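PDB 7L0Y: VP2 from Primate bocaparvovirus 1, which self-assembles into the sixty-subunit T=1 icosahedral capsid of the virus, about 26 nm in diameter. Local coordinates for residues Val286-Gln289 and Ser290-Thr293. Numbering follows the deposited sequence.
Sequences VGPQ and SSDT
P288 and S291 form the ends of a type I beta turn that folds residues 286-293 back on themselves, a local reversal within the long loop between strands 279-280 and 296-300 of the capsid protein. The carbonyl oxygen of P288 is gripped twice by one residue. S291 N donates to P288 O at 3.2 Å, the i to i+3 backbone bond characteristic of such a turn, and approaches from above the carbonyl plane. S291 OG donates to the same oxygen, also at 3.2 Å, but lies in that plane, so the two donors approach from different directions. With chi1 at 64° the hydroxyl sits over its own main chain, from where it reaches P288 O. Over one face of the bend, S290 OG lies beside the proline ring, 3.6 Å from P288 CG.

The open end of the 286-293 bend is joined by V286 N, which donates to T293 O at 3.2 Å with an N-H...O angle of 154°. Between this end and the turn, T293 CG2 lies over the other face of the bend, near V286 O and P288 O. The other branch of T293, OG1, hydrogen-bonds Q250 OE1 of a second subunit, while Q289 OE1 bonds S261 OG of that subunit. I252 of the same neighbour packs on Q289 and T293, placing the turn at a subunit interface of the capsid, just before strand 296-300 of its own chain.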
loop_
_atom_site.group_PDB
_atom_site.type_symbol
_atom_site.label_atom_id
_atom_site.label_comp_id
_atom_site.label_asym_id
_atom_site.label_seq_id
_atom_site.Cartn_x
_atom_site.Cartn_y
_atom_site.Cartn_z
ATOM N N VAL A 286 -87.032 -90.099 14.893
ATOM C CA VAL A 286 -88.469 -90.323 14.821
ATOM C C VAL A 286 -88.862 -90.502 13.364
ATOM O O VAL A 286 -88.260 -89.892 12.476
ATOM C CB VAL A 286 -89.256 -89.152 15.439
ATOM C CG1 VAL A 286 -90.748 -89.365 15.313
ATOM C CG2 VAL A 286 -88.876 -88.936 16.869
ATOM N N GLY A 287 -89.865 -91.341 13.125
ATOM C CA GLY A 287 -90.645 -91.276 11.914
ATOM C C GLY A 287 -89.937 -91.806 10.695
ATOM O O GLY A 287 -88.772 -92.204 10.742
ATOM N N PRO A 288 -90.641 -91.808 9.568
ATOM C CA PRO A 288 -90.084 -92.377 8.341
ATOM C C PRO A 288 -89.007 -91.487 7.746
ATOM O O PRO A 288 -88.851 -90.321 8.110
ATOM C CB PRO A 288 -91.299 -92.466 7.417
ATOM C CG PRO A 288 -92.175 -91.358 7.876
ATOM C CD PRO A 288 -91.999 -91.278 9.363
ATOM N N GLN A 289 -88.256 -92.069 6.808
ATOM C CA GLN A 289 -87.199 -91.336 6.117
ATOM C C GLN A 289 -87.707 -90.041 5.496
ATOM O O GLN A 289 -86.922 -89.116 5.269
ATOM C CB GLN A 289 -86.588 -92.201 5.016
ATOM C CG GLN A 289 -85.787 -93.419 5.441
ATOM C CD GLN A 289 -84.500 -93.070 6.149
ATOM O OE1 GLN A 289 -84.318 -93.375 7.320
ATOM N NE2 GLN A 289 -83.619 -92.378 5.450
ATOM N N SER A 290 -89.004 -89.958 5.203
ATOM C CA SER A 290 -89.514 -88.821 4.446
ATOM C C SER A 290 -89.523 -87.543 5.266
ATOM O O SER A 290 -89.345 -86.457 4.712
ATOM C CB SER A 290 -90.920 -89.120 3.932
ATOM O OG SER A 290 -91.829 -89.276 5.006
ATOM N N SER A 291 -89.725 -87.640 6.570
ATOM C CA SER A 291 -89.850 -86.459 7.408
ATOM C C SER A 291 -88.471 -85.994 7.865
ATOM O O SER A 291 -87.437 -86.484 7.408
ATOM C CB SER A 291 -90.760 -86.754 8.593
ATOM O OG SER A 291 -90.184 -87.747 9.416
ATOM N N ASP A 292 -88.447 -85.035 8.786
ATOM C CA ASP A 292 -87.215 -84.611 9.433
ATOM C C ASP A 292 -87.068 -85.431 10.705
ATOM O O ASP A 292 -87.838 -85.268 11.653
ATOM C CB ASP A 292 -87.247 -83.112 9.715
ATOM C CG ASP A 292 -85.972 -82.609 10.349
ATOM O OD1 ASP A 292 -84.883 -82.829 9.784
ATOM O OD2 ASP A 292 -86.058 -81.945 11.393
ATOM N N THR A 293 -86.083 -86.323 10.714
ATOM C CA THR A 293 -86.020 -87.411 11.676
ATOM C C THR A 293 -85.098 -87.124 12.849
ATOM O O THR A 293 -84.998 -87.956 13.750
ATOM C CB THR A 293 -85.579 -88.690 10.972
ATOM O OG1 THR A 293 -84.264 -88.505 10.441
ATOM C CG2 THR A 293 -86.518 -88.996 9.831
#